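Local coordinates for protein endoglucanase (Clostridium thermocellum, PDB 2YIK) that probably hydrolyses internal beta-1,4-glucosidic bonds of cellulose, as a family 9 glycoside hydrolase, at residues A[66-71]-A[469-474]; A[434-439]-A[445-450]; A[58-63]-A[158-163]; A[148-153]-A[521-526]. All coordinates share one frame; numbering follows the deposited sequence.

Contact 1: residues A[66-71]-A[469-474]; sequences LSWRGD and YVLYGA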
loop_
_atom_site.group_PDB
_atom_site.type_symbol
_atom_site.label_atom_id
_atom_site.label_comp_id
_atom_site.label_asym_id
_atom_site.label_seq_id
_atom_site.Cartn_x
_atom_site.Cartn_y
_atom_site.Cartn_z
ATOM N N LEU A 66 -13.675 7.854 -12.553
ATOM C CA LEU A 66 -13.680 9.314 -12.636
ATOM C C LEU A 66 -13.593 9.768 -14.091
ATOM O O LEU A 66 -12.598 9.506 -14.776
ATOM C CB LEU A 66 -12.519 9.885 -11.817
ATOM C CG LEU A 66 -12.566 9.519 -10.329
ATOM C CD1 LEU A 66 -11.270 9.946 -9.658
ATOM C CD2 LEU A 66 -13.782 10.180 -9.667
ATOM N N SER A 67 -14.644 10.440 -14.557
ATOM C CA SER A 67 -14.708 10.904 -15.934
ATOM C C SER A 67 -13.586 11.860 -16.308
ATOM O O SER A 67 -13.228 11.966 -17.485
ATOM C CB SER A 67 -16.064 11.568 -16.201
ATOM O OG SER A 67 -16.281 12.659 -15.316
ATOM N N TRP A 68 -13.022 12.556 -15.325
ATOM C CA TRP A 68 -11.946 13.488 -15.624
ATOM C C TRP A 68 -10.558 12.850 -15.708
ATOM O O TRP A 68 -9.549 13.556 -15.813
ATOM C CB TRP A 68 -11.936 14.639 -14.620
ATOM C CG TRP A 68 -12.032 14.215 -13.199
ATOM C CD1 TRP A 68 -13.171 13.953 -12.500
ATOM C CD2 TRP A 68 -10.945 14.067 -12.276
ATOM N NE1 TRP A 68 -12.863 13.652 -11.193
ATOM C CE2 TRP A 68 -11.509 13.704 -11.033
ATOM C CE3 TRP A 68 -9.555 14.184 -12.387
ATOM C CZ2 TRP A 68 -10.722 13.491 -9.893
ATOM C CZ3 TRP A 68 -8.774 13.969 -11.254
ATOM C CH2 TRP A 68 -9.360 13.615 -10.025
ATOM N N ARG A 69 -10.502 11.521 -15.650
ATOM C CA ARG A 69 -9.226 10.809 -15.786
ATOM C C ARG A 69 -9.249 9.963 -17.067
ATOM O O ARG A 69 -10.195 9.216 -17.311
ATOM C CB ARG A 69 -8.954 9.880 -14.596
ATOM C CG ARG A 69 -8.444 10.554 -13.313
ATOM C CD ARG A 69 -7.232 11.441 -13.568
ATOM N NE ARG A 69 -6.369 10.935 -14.635
ATOM C CZ ARG A 69 -5.550 9.893 -14.534
ATOM N NH1 ARG A 69 -5.460 9.216 -13.395
ATOM N NH2 ARG A 69 -4.824 9.522 -15.584
ATOM N N GLY A 70 -8.217 10.107 -17.893
ATOM C CA GLY A 70 -8.122 9.327 -19.121
ATOM C C GLY A 70 -6.744 8.687 -19.180
ATOM O O GLY A 70 -5.925 8.910 -18.286
ATOM N N ASP A 71 -6.473 7.903 -20.221
ATOM C CA ASP A 71 -5.173 7.251 -20.370
ATOM C C ASP A 71 -4.049 8.271 -20.273
ATOM O O ASP A 71 -4.166 9.381 -20.786
ATOM C CB ASP A 71 -5.076 6.529 -21.721
ATOM C CG ASP A 71 -6.029 5.361 -21.828
ATOM O OD1 ASP A 71 -6.607 4.971 -20.799
ATOM O OD2 ASP A 71 -6.196 4.818 -22.942
ATOM N N TYR A 469 -11.631 19.628 -10.330
ATOM C CA TYR A 469 -12.268 18.360 -9.973
ATOM C C TYR A 469 -12.112 17.995 -8.501
ATOM O O TYR A 469 -11.102 18.303 -7.874
ATOM C CB TYR A 469 -11.678 17.242 -10.831
ATOM C CG TYR A 469 -11.664 17.577 -12.298
ATOM C CD1 TYR A 469 -12.847 17.624 -13.034
ATOM C CD2 TYR A 469 -10.467 17.872 -12.948
ATOM C CE1 TYR A 469 -12.836 17.959 -14.390
ATOM C CE2 TYR A 469 -10.445 18.211 -14.297
ATOM C CZ TYR A 469 -11.629 18.251 -15.012
ATOM O OH TYR A 469 -11.601 18.587 -16.350
ATOM N N VAL A 470 -13.121 17.321 -7.964
ATOM C CA VAL A 470 -13.113 16.904 -6.566
ATOM C C VAL A 470 -12.457 15.531 -6.412
ATOM O O VAL A 470 -12.955 14.530 -6.936
ATOM C CB VAL A 470 -14.552 16.838 -6.002
ATOM C CG1 VAL A 470 -14.520 16.447 -4.530
ATOM C CG2 VAL A 470 -15.247 18.193 -6.181
ATOM N N LEU A 471 -11.338 15.503 -5.693
ATOM C CA LEU A 471 -10.578 14.275 -5.444
ATOM C C LEU A 471 -11.248 13.479 -4.322
ATOM O O LEU A 471 -10.691 13.333 -3.233
ATOM C CB LEU A 471 -9.145 14.646 -5.045
ATOM C CG LEU A 471 -8.048 13.587 -4.888
ATOM C CD1 LEU A 471 -7.696 12.980 -6.251
ATOM C CD2 LEU A 471 -6.813 14.246 -4.266
ATOM N N TYR A 472 -12.441 12.959 -4.598
ATOM C CA TYR A 472 -13.214 12.195 -3.616
ATOM C C TYR A 472 -12.441 11.105 -2.887
ATOM O O TYR A 472 -11.726 10.320 -3.512
ATOM C CB TYR A 472 -14.431 11.550 -4.290
ATOM C CG TYR A 472 -15.524 12.515 -4.676
ATOM C CD1 TYR A 472 -16.344 13.088 -3.704
ATOM C CD2 TYR A 472 -15.729 12.870 -6.010
ATOM C CE1 TYR A 472 -17.342 13.987 -4.045
ATOM C CE2 TYR A 472 -16.727 13.779 -6.370
ATOM C CZ TYR A 472 -17.533 14.331 -5.381
ATOM O OH TYR A 472 -18.539 15.208 -5.723
ATOM N N GLY A 473 -12.588 11.075 -1.562
ATOM C CA GLY A 473 -11.955 10.048 -0.753
ATOM C C GLY A 473 -10.496 10.158 -0.374
ATOM O O GLY A 473 -9.989 9.310 0.361
ATOM N N ALA A 474 -9.809 11.181 -0.865
ATOM C CA ALA A 474 -8.401 11.345 -0.528
ATOM C C ALA A 474 -8.244 11.770 0.935
ATOM O O ALA A 474 -8.944 12.670 1.404
ATOM C CB ALA A 474 -7.760 12.383 -1.441
HETATM O O HOH W 1 -14.673 14.087 -9.054
#

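Contact 2: residues A[434-439]-A[445-450]; sequences LNRCYV and NSVKYP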
loop_
_atom_site.group_PDB
_atom_site.type_symbol
_atom_site.label_atom_id
_atom_site.label_comp_id
_atom_site.label_asym_id
_atom_site.label_seq_id
_atom_site.Cartn_x
_atom_site.Cartn_y
_atom_site.Cartn_z
ATOM N N LEU A 434 -11.189 22.247 14.416
ATOM C CA LEU A 434 -11.480 23.002 13.197
ATOM C C LEU A 434 -12.763 22.529 12.526
ATOM O O LEU A 434 -13.160 23.075 11.498
ATOM C CB LEU A 434 -10.331 22.854 12.187
ATOM C CG LEU A 434 -8.909 23.259 12.580
ATOM C CD1 LEU A 434 -7.969 23.040 11.397
ATOM C CD2 LEU A 434 -8.887 24.730 13.015
ATOM N N ASN A 435 -13.410 21.532 13.131
ATOM C CA ASN A 435 -14.610 20.906 12.576
ATOM C C ASN A 435 -14.277 20.608 11.116
ATOM O O ASN A 435 -15.109 20.755 10.214
ATOM C CB ASN A 435 -15.838 21.816 12.661
ATOM C CG ASN A 435 -17.121 21.069 12.343
ATOM O OD1 ASN A 435 -17.224 19.861 12.588
ATOM N ND2 ASN A 435 -18.108 21.774 11.810
ATOM N N ARG A 436 -13.040 20.175 10.900
ATOM C CA ARG A 436 -12.566 19.890 9.559
ATOM C C ARG A 436 -12.486 18.415 9.209
ATOM O O ARG A 436 -11.930 17.614 9.963
ATOM C CB ARG A 436 -11.193 20.525 9.340
ATOM C CG ARG A 436 -10.825 20.561 7.874
ATOM C CD ARG A 436 -9.384 20.904 7.607
ATOM N NE ARG A 436 -8.999 22.271 7.949
ATOM C CZ ARG A 436 -9.728 23.351 7.697
ATOM N NH1 ARG A 436 -10.914 23.236 7.108
ATOM N NH2 ARG A 436 -9.257 24.554 8.008
ATOM N N CYS A 437 -13.060 18.065 8.061
ATOM C CA CYS A 437 -13.024 16.691 7.587
ATOM C C CYS A 437 -11.793 16.593 6.699
ATOM O O CYS A 437 -11.650 17.345 5.730
ATOM C CB CYS A 437 -14.276 16.345 6.777
ATOM S SG CYS A 437 -14.263 14.636 6.141
ATOM N N TYR A 438 -10.904 15.667 7.032
ATOM C CA TYR A 438 -9.663 15.501 6.293
ATOM C C TYR A 438 -9.714 14.545 5.097
ATOM O O TYR A 438 -8.688 14.221 4.506
ATOM C CB TYR A 438 -8.567 15.113 7.284
ATOM C CG TYR A 438 -8.218 16.253 8.222
ATOM C CD1 TYR A 438 -7.404 17.297 7.793
ATOM C CD2 TYR A 438 -8.749 16.318 9.518
ATOM C CE1 TYR A 438 -7.120 18.383 8.621
ATOM C CE2 TYR A 438 -8.476 17.402 10.359
ATOM C CZ TYR A 438 -7.657 18.431 9.902
ATOM O OH TYR A 438 -7.365 19.499 10.718
ATOM N N VAL A 439 -10.920 14.108 4.751
ATOM C CA VAL A 439 -11.157 13.227 3.611
ATOM C C VAL A 439 -11.827 14.158 2.600
ATOM O O VAL A 439 -12.952 14.604 2.831
ATOM C CB VAL A 439 -12.128 12.092 4.001
ATOM C CG1 VAL A 439 -12.416 11.197 2.805
ATOM C CG2 VAL A 439 -11.538 11.287 5.142
ATOM N N ASN A 445 -17.698 20.246 5.049
ATOM C CA ASN A 445 -16.574 20.756 5.827
ATOM C C ASN A 445 -15.243 20.047 5.561
ATOM O O ASN A 445 -14.327 20.133 6.375
ATOM C CB ASN A 445 -16.888 20.703 7.329
ATOM C CG ASN A 445 -17.175 19.298 7.818
ATOM O OD1 ASN A 445 -16.794 18.926 8.935
ATOM N ND2 ASN A 445 -17.863 18.512 6.993
ATOM N N SER A 446 -15.135 19.363 4.421
ATOM C CA SER A 446 -13.906 18.650 4.050
ATOM C C SER A 446 -12.864 19.589 3.440
ATOM O O SER A 446 -13.209 20.650 2.919
ATOM C CB SER A 446 -14.218 17.560 3.017
ATOM O OG SER A 446 -15.080 16.568 3.537
ATOM N N VAL A 447 -11.591 19.204 3.502
ATOM C CA VAL A 447 -10.546 20.013 2.891
ATOM C C VAL A 447 -10.878 20.042 1.397
ATOM O O VAL A 447 -11.409 19.066 0.852
ATOM C CB VAL A 447 -9.140 19.402 3.108
ATOM C CG1 VAL A 447 -8.728 19.560 4.562
ATOM C CG2 VAL A 447 -9.141 17.940 2.739
ATOM N N LYS A 448 -10.563 21.150 0.733
ATOM C CA LYS A 448 -10.893 21.294 -0.679
ATOM C C LYS A 448 -9.728 21.532 -1.624
ATOM O O LYS A 448 -9.914 21.533 -2.835
ATOM C CB LYS A 448 -11.913 22.429 -0.837
ATOM C CG LYS A 448 -13.203 22.178 -0.079
ATOM C CD LYS A 448 -13.966 23.464 0.193
ATOM C CE LYS A 448 -15.340 23.177 0.790
ATOM N NZ LYS A 448 -15.278 22.491 2.118
ATOM N N TYR A 449 -8.528 21.708 -1.084
ATOM C CA TYR A 449 -7.367 21.978 -1.930
ATOM C C TYR A 449 -6.221 20.975 -1.824
ATOM O O TYR A 449 -5.080 21.362 -1.546
ATOM C CB TYR A 449 -6.831 23.373 -1.618
ATOM C CG TYR A 449 -7.814 24.475 -1.907
ATOM C CD1 TYR A 449 -8.800 24.811 -0.981
ATOM C CD2 TYR A 449 -7.786 25.159 -3.122
ATOM C CE1 TYR A 449 -9.739 25.800 -1.259
ATOM C CE2 TYR A 449 -8.716 26.152 -3.412
ATOM C CZ TYR A 449 -9.690 26.465 -2.477
ATOM O OH TYR A 449 -10.624 27.430 -2.777
ATOM N N PRO A 450 -6.495 19.680 -2.057
ATOM C CA PRO A 450 -5.391 18.717 -1.958
ATOM C C PRO A 450 -4.234 19.003 -2.923
ATOM O O PRO A 450 -4.428 19.567 -4.006
ATOM C CB PRO A 450 -6.075 17.366 -2.225
ATOM C CG PRO A 450 -7.314 17.739 -3.031
ATOM C CD PRO A 450 -7.775 19.007 -2.350
#

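Contact 3: residues A[58-63]-A[158-163]; sequences TGVDEN and LRYFND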
loop_
_atom_site.group_PDB
_atom_site.type_symbol
_atom_site.label_atom_id
_atom_site.label_comp_id
_atom_site.label_asym_id
_atom_site.label_seq_id
_atom_site.Cartn_x
_atom_site.Cartn_y
_atom_site.Cartn_z
ATOM N N THR A 58 -2.457 2.848 -20.188
ATOM C CA THR A 58 -3.431 2.643 -21.253
ATOM C C THR A 58 -4.765 2.073 -20.781
ATOM O O THR A 58 -5.693 1.922 -21.572
ATOM C CB THR A 58 -2.857 1.700 -22.333
ATOM O OG1 THR A 58 -2.511 0.439 -21.743
ATOM C CG2 THR A 58 -1.615 2.311 -22.957
ATOM N N GLY A 59 -4.870 1.757 -19.498
ATOM C CA GLY A 59 -6.119 1.206 -19.013
ATOM C C GLY A 59 -6.945 2.110 -18.121
ATOM O O GLY A 59 -7.883 1.639 -17.481
ATOM N N VAL A 60 -6.651 3.405 -18.072
ATOM C CA VAL A 60 -7.442 4.221 -17.167
ATOM C C VAL A 60 -8.881 4.563 -17.572
ATOM O O VAL A 60 -9.728 4.597 -16.687
ATOM C CB VAL A 60 -6.656 5.493 -16.665
ATOM C CG1 VAL A 60 -5.406 5.694 -17.462
ATOM C CG2 VAL A 60 -7.544 6.725 -16.687
ATOM N N ASP A 61 -9.213 4.804 -18.847
ATOM C CA ASP A 61 -10.634 5.083 -19.092
ATOM C C ASP A 61 -11.444 3.807 -18.944
ATOM O O ASP A 61 -12.660 3.852 -18.763
ATOM C CB ASP A 61 -10.949 5.750 -20.458
ATOM C CG ASP A 61 -9.873 5.551 -21.505
ATOM O OD1 ASP A 61 -9.694 4.410 -21.983
ATOM O OD2 ASP A 61 -9.216 6.561 -21.864
ATOM N N GLU A 62 -10.768 2.666 -18.996
ATOM C CA GLU A 62 -11.449 1.384 -18.849
ATOM C C GLU A 62 -11.603 0.979 -17.379
ATOM O O GLU A 62 -12.538 0.254 -17.016
ATOM C CB GLU A 62 -10.679 0.281 -19.585
ATOM C CG GLU A 62 -10.496 0.503 -21.097
ATOM C CD GLU A 62 -9.310 1.419 -21.433
ATOM O OE1 GLU A 62 -8.727 2.018 -20.504
ATOM O OE2 GLU A 62 -8.955 1.541 -22.629
ATOM N N ASN A 63 -10.701 1.459 -16.528
ATOM C CA ASN A 63 -10.733 1.086 -15.117
ATOM C C ASN A 63 -11.115 2.146 -14.080
ATOM O O ASN A 63 -11.590 1.805 -12.996
ATOM C CB ASN A 63 -9.384 0.474 -14.748
ATOM C CG ASN A 63 -9.151 -0.857 -15.436
ATOM O OD1 ASN A 63 -9.583 -1.906 -14.953
ATOM N ND2 ASN A 63 -8.483 -0.819 -16.584
ATOM N N LEU A 158 -7.332 -3.566 -6.953
ATOM C CA LEU A 158 -6.315 -4.576 -6.664
ATOM C C LEU A 158 -5.798 -5.279 -7.918
ATOM O O LEU A 158 -4.624 -5.644 -7.986
ATOM C CB LEU A 158 -6.850 -5.586 -5.649
ATOM C CG LEU A 158 -7.056 -4.974 -4.256
ATOM C CD1 LEU A 158 -7.905 -5.879 -3.400
ATOM C CD2 LEU A 158 -5.697 -4.719 -3.602
ATOM N N ARG A 159 -6.666 -5.467 -8.910
ATOM C CA ARG A 159 -6.250 -6.088 -10.162
ATOM C C ARG A 159 -5.341 -5.122 -10.912
ATOM O O ARG A 159 -4.349 -5.533 -11.517
ATOM C CB ARG A 159 -7.455 -6.426 -11.046
ATOM C CG ARG A 159 -8.168 -7.719 -10.685
ATOM C CD ARG A 159 -9.436 -7.880 -11.522
ATOM N NE ARG A 159 -10.165 -9.115 -11.229
ATOM C CZ ARG A 159 -9.863 -10.309 -11.738
ATOM N NH1 ARG A 159 -8.839 -10.444 -12.576
ATOM N NH2 ARG A 159 -10.596 -11.365 -11.417
ATOM N N TYR A 160 -5.672 -3.834 -10.866
ATOM C CA TYR A 160 -4.861 -2.846 -11.556
ATOM C C TYR A 160 -3.459 -2.759 -10.951
ATOM O O TYR A 160 -2.483 -2.576 -11.682
ATOM C CB TYR A 160 -5.537 -1.471 -11.530
ATOM C CG TYR A 160 -5.222 -0.625 -12.754
ATOM C CD1 TYR A 160 -5.760 -0.948 -14.004
ATOM C CD2 TYR A 160 -4.383 0.486 -12.664
ATOM C CE1 TYR A 160 -5.471 -0.189 -15.134
ATOM C CE2 TYR A 160 -4.088 1.257 -13.787
ATOM C CZ TYR A 160 -4.633 0.912 -15.021
ATOM O OH TYR A 160 -4.335 1.655 -16.142
ATOM N N PHE A 161 -3.355 -2.886 -9.626
ATOM C CA PHE A 161 -2.049 -2.849 -8.947
ATOM C C PHE A 161 -1.225 -4.073 -9.334
ATOM O O PHE A 161 -0.118 -3.966 -9.850
ATOM C CB PHE A 161 -2.190 -2.904 -7.416
ATOM C CG PHE A 161 -2.233 -1.563 -6.737
ATOM C CD1 PHE A 161 -1.120 -0.721 -6.725
ATOM C CD2 PHE A 161 -3.374 -1.171 -6.050
ATOM C CE1 PHE A 161 -1.153 0.491 -6.029
ATOM C CE2 PHE A 161 -3.418 0.029 -5.356
ATOM C CZ PHE A 161 -2.305 0.867 -5.343
ATOM N N ASN A 162 -1.787 -5.244 -9.059
ATOM C CA ASN A 162 -1.105 -6.497 -9.314
ATOM C C ASN A 162 -0.863 -6.880 -10.778
ATOM O O ASN A 162 0.106 -7.580 -11.072
ATOM C CB ASN A 162 -1.822 -7.620 -8.562
ATOM C CG ASN A 162 -1.749 -7.436 -7.049
ATOM O OD1 ASN A 162 -2.719 -7.018 -6.403
ATOM N ND2 ASN A 162 -0.587 -7.735 -6.479
ATOM N N ASP A 163 -1.722 -6.445 -11.694
ATOM C CA ASP A 163 -1.484 -6.770 -13.098
ATOM C C ASP A 163 -0.269 -5.967 -13.552
ATOM O O ASP A 163 0.488 -6.395 -14.422
ATOM C CB ASP A 163 -2.702 -6.436 -13.969
ATOM C CG ASP A 163 -3.886 -7.344 -13.682
ATOM O OD1 ASP A 163 -3.670 -8.451 -13.157
ATOM O OD2 ASP A 163 -5.034 -6.962 -13.994
#

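Contact 4: residues A[148-153]-A[521-526]; sequences TGQAVH and MQIDPS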
loop_
_atom_site.group_PDB
_atom_site.type_symbol
_atom_site.label_atom_id
_atom_site.label_comp_id
_atom_site.label_asym_id
_atom_site.label_seq_id
_atom_site.Cartn_x
_atom_site.Cartn_y
_atom_site.Cartn_z
ATOM N N THR A 148 -21.572 -3.580 1.729
ATOM C CA THR A 148 -21.752 -2.205 1.271
ATOM C C THR A 148 -21.682 -2.038 -0.240
ATOM O O THR A 148 -21.714 -0.916 -0.743
ATOM C CB THR A 148 -20.709 -1.260 1.894
ATOM O OG1 THR A 148 -19.395 -1.771 1.645
ATOM C CG2 THR A 148 -20.932 -1.124 3.397
ATOM N N GLY A 149 -21.581 -3.154 -0.957
ATOM C CA GLY A 149 -21.516 -3.098 -2.409
ATOM C C GLY A 149 -20.240 -2.467 -2.931
ATOM O O GLY A 149 -20.212 -1.940 -4.047
ATOM N N GLN A 150 -19.171 -2.530 -2.139
ATOM C CA GLN A 150 -17.903 -1.933 -2.548
ATOM C C GLN A 150 -16.803 -2.943 -2.899
ATOM O O GLN A 150 -15.662 -2.554 -3.160
ATOM C CB GLN A 150 -17.396 -0.996 -1.444
ATOM C CG GLN A 150 -18.384 0.102 -1.043
ATOM C CD GLN A 150 -18.827 0.943 -2.223
ATOM O OE1 GLN A 150 -17.998 1.507 -2.940
ATOM N NE2 GLN A 150 -20.143 1.036 -2.432
ATOM N N ALA A 151 -17.141 -4.228 -2.916
ATOM C CA ALA A 151 -16.153 -5.261 -3.217
ATOM C C ALA A 151 -15.669 -5.204 -4.660
ATOM O O ALA A 151 -14.476 -5.382 -4.930
ATOM C CB ALA A 151 -16.723 -6.641 -2.899
ATOM N N VAL A 152 -16.582 -4.947 -5.591
ATOM C CA VAL A 152 -16.203 -4.870 -6.993
ATOM C C VAL A 152 -15.172 -3.762 -7.213
ATOM O O VAL A 152 -14.182 -3.961 -7.922
ATOM C CB VAL A 152 -17.435 -4.631 -7.901
ATOM C CG1 VAL A 152 -16.985 -4.357 -9.338
ATOM C CG2 VAL A 152 -18.344 -5.854 -7.864
ATOM N N HIS A 153 -15.399 -2.605 -6.595
ATOM C CA HIS A 153 -14.484 -1.463 -6.718
ATOM C C HIS A 153 -13.097 -1.865 -6.201
ATOM O O HIS A 153 -12.080 -1.587 -6.835
ATOM C CB HIS A 153 -15.020 -0.280 -5.903
ATOM C CG HIS A 153 -14.361 1.031 -6.213
ATOM N ND1 HIS A 153 -13.290 1.150 -7.072
ATOM C CD2 HIS A 153 -14.632 2.285 -5.774
ATOM C CE1 HIS A 153 -12.929 2.419 -7.151
ATOM N NE2 HIS A 153 -13.726 3.127 -6.374
ATOM N N MET A 521 -26.121 4.038 8.316
ATOM C CA MET A 521 -24.927 4.215 7.494
ATOM C C MET A 521 -25.080 3.652 6.094
ATOM O O MET A 521 -24.790 2.479 5.854
ATOM C CB MET A 521 -23.727 3.576 8.191
ATOM C CG MET A 521 -23.349 4.307 9.455
ATOM S SD MET A 521 -21.863 3.666 10.192
ATOM C CE MET A 521 -22.029 4.335 11.851
ATOM N N GLN A 522 -25.522 4.509 5.176
ATOM C CA GLN A 522 -25.745 4.135 3.782
ATOM C C GLN A 522 -24.681 4.730 2.871
ATOM O O GLN A 522 -24.179 5.817 3.139
ATOM C CB GLN A 522 -27.109 4.651 3.313
ATOM C CG GLN A 522 -28.300 4.123 4.093
ATOM C CD GLN A 522 -28.303 2.612 4.174
ATOM O OE1 GLN A 522 -27.877 1.923 3.230
ATOM N NE2 GLN A 522 -28.790 2.078 5.293
ATOM N N ILE A 523 -24.336 4.023 1.797
ATOM C CA ILE A 523 -23.360 4.554 0.857
ATOM C C ILE A 523 -24.078 5.652 0.070
ATOM O O ILE A 523 -25.306 5.760 0.124
ATOM C CB ILE A 523 -22.782 3.454 -0.121
ATOM C CG1 ILE A 523 -23.866 2.909 -1.070
ATOM C CG2 ILE A 523 -22.086 2.360 0.685
ATOM C CD1 ILE A 523 -25.189 2.602 -0.401
ATOM N N ASP A 524 -23.305 6.480 -0.623
ATOM C CA ASP A 524 -23.834 7.581 -1.419
ATOM C C ASP A 524 -24.254 7.033 -2.788
ATOM O O ASP A 524 -23.407 6.699 -3.617
ATOM C CB ASP A 524 -22.749 8.653 -1.566
ATOM C CG ASP A 524 -23.160 9.785 -2.475
ATOM O OD1 ASP A 524 -24.274 9.728 -3.032
ATOM O OD2 ASP A 524 -22.365 10.736 -2.640
ATOM N N PRO A 525 -25.570 6.967 -3.055
ATOM C CA PRO A 525 -26.066 6.444 -4.330
ATOM C C PRO A 525 -25.754 7.269 -5.574
ATOM O O PRO A 525 -25.887 6.775 -6.696
ATOM C CB PRO A 525 -27.567 6.309 -4.077
ATOM C CG PRO A 525 -27.855 7.523 -3.243
ATOM C CD PRO A 525 -26.668 7.578 -2.275
ATOM N N SER A 526 -25.317 8.510 -5.391
ATOM C CA SER A 526 -25.016 9.354 -6.540
ATOM C C SER A 526 -23.581 9.219 -7.064
ATOM O O SER A 526 -23.229 9.844 -8.064
ATOM C CB SER A 526 -25.285 10.818 -6.198
ATOM O OG SER A 526 -24.223 11.349 -5.425
#

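Contact 1: residues A[66-71]-A[469-474]
Tyr469 lays its phenol ring almost flush against the indole of Trp68 in an offset stack: the planes differ by only 2°, and the centroid of the Tyr469 ring lies 4.3 Å from that of the Trp68 five-membered ring. The slip is reciprocal. Trp68 CB sits over the tyrosine centre, 3.4 Å from the Tyr469 ring centroid, while Tyr469 CB sits over the indole, 3.6 Å from the centroid of the Trp68 five-membered ring, so a CH-pi contact flanks the stack at both ends. Tyr469 takes one face of the indole; on the opposite face, Leu66 CB and Arg69 CG lie toward the rim. Val470 contributes its carbonyl rather than its side chain. A water accepts from Trp68 NE1 (2.8 Å) and donates to Val470 O (2.8 Å), linking the indole N-H to the backbone across the contact. Leu471 follows, its CD1 at the indole edge, 4.2 Å from Trp68 CH2. Ala53 of helix 49-54 and Ala454 and Ala455 of helix 453-456 also touch the indole. This offset aromatic stack, with CH-pi contacts at both ends, joins two loops of the family 9 catalytic domain in the neighbourhood of the predicted active-site residue His451, about 8 Å from Leu471 side chain to side chain.

Contact 2: residues A[434-439]-A[445-450]
Cys437 and Ser446 form a single beta bridge, their CA atoms 4.1 Å apart and the two chains running in the same direction. Two backbone bonds define it, both using Cys437. Its N reaches Asn445 O at 3.0 Å along a nearly straight N-H line (176°), although it approaches from above the carbonyl plane. Its O accepts from Val447 N at 2.9 Å, with a C=O...N angle of 174°. The same oxygen is met by Ser446 CA at 3.1 Å in a CA-H...O contact, so this buried carbonyl has two partners on the facing chain. Among polar side chains, Ser446 OG lies 3.0 Å from Val439 O; its bond there is not settled, whereas Ser443 N does hydrogen-bond to this hydroxyl. Lys448 curls back to donate from NZ to Ser446 O, in the carbonyl plane, and NZ also bonds to Ser444 O. Apolar packing centres on Val447, whose CG1, anti to the carbonyl carbon (chi1 -72°), touches Arg436 CD at 3.4 Å and Tyr438 CD1 at 4.2 Å. The bridge closes a short loop in the chain between helices 416-428 and 453-456: Tyr438 has backbone hydrogen bonds to Leu428, at the end of the first helix, and to Val476, and its ring meets His485 edge-to-face.

Contact 3: residues A[58-63]-A[158-163]
Tyr160 spans the gap from helix 151-167 to the N-terminal end of the one-turn helix 60-63, where Gly59 is the N-cap residue. The contact is thus one aromatic side chain set against a helix start, with CA atoms no closer than 7.9 Å, between Asn63 and Tyr160. In van der Waals terms two places are touched. The phenol oxygen abuts the backbone of the cap, with Tyr160 OH 3.3 Å from Gly59 C, and the CD1-CE1 side of the ring meets the Asn63 amide, the two planes 49° apart and ND2 3.4 Å from Tyr160 CE1. No clear hydrogen bond crosses between the segments. The hydroxyl is instead bonded to the carbonyl of Cys56, itself one of the zinc ligands, which ties helix 151-167 to the chain at the metal site. Phe114 packs edge-to-face with the same ring. Polar bonding inside 58-63 orients the amide: with CG beside the backbone N (chi1 -67°), Asn63 folds back over its own helical turn. Gly59 O is thereby gripped twice, weakly by Asn63 N and firmly by Asn63 ND2, at 2.7 Å and an N-H...O angle of 169°, with the acceptor lying almost in the amide plane.

Contact 4: residues A[148-153]-A[521-526]
A single methyl group makes the closest approaches of this contact: Ile523 CG2 is the atom of 521-526 that meets both Thr148 and Gln150, and no hydrogen bond crosses between the segments. It lies 3.6 Å from Thr148 O, 4.1 Å from Thr148 CB and 3.9 Å from Gln150 NE2. The methyl packs on the hydrogen-bonded pair formed where Gln150 NE2 donates to Thr148 O at 3.0 Å, with an N-H...O angle of 162° and the acceptor close to the amide plane. A bend at chi2 (-56°) turns the glutamine back toward that carbonyl, and it runs alongside Ile523, pointing the other way. The Thr148 hydroxyl is bonded chiefly to Gln144 O in the preceding helix, with Phe145 O also within reach. Beyond Ile523, Asp524 OD1 accepts from Ser526 N (2.9 Å) and Ser526 OG (2.9 Å), both from the same face of the carboxylate plane, while OD2 is bonded to Tyr46 OH. Helix 40-47 adjoins both sides of the contact, with Gln45 touching Ile523 and Gln150. Each segment carries a recognised motif of its own: an Asx turn at Asp524 in the segment after helix 499-516, and a Schellman motif at Gly149 (phi 68°) that ends helix 142-147 just before Gln150 takes the N-cap of helix 151-167.

Contacts 1 and 2 adjoin, their centres about 17 Å apart: Leu471 CD2 packs on Pro450 CG at 3.7 Å, and Gly473 CA on Val439 CG1 at 3.8 Å. Both lie near the predicted active-site residue His451, which directly follows segment 445-450 in sequence. Contact 1 also meets contact 3, where Asp71 OD1 probably accepts a hydrogen bond from Asp61 N at 3.3 Å. Contact 3 lies nearer the zinc ion than contact 1: about 6 Å from the Val60 side chain against about 11 Å from that of Trp68. Contact 4 touches none of the others, but shares helix 151-167 with contact 3, their nearest atoms about 5 Å apart.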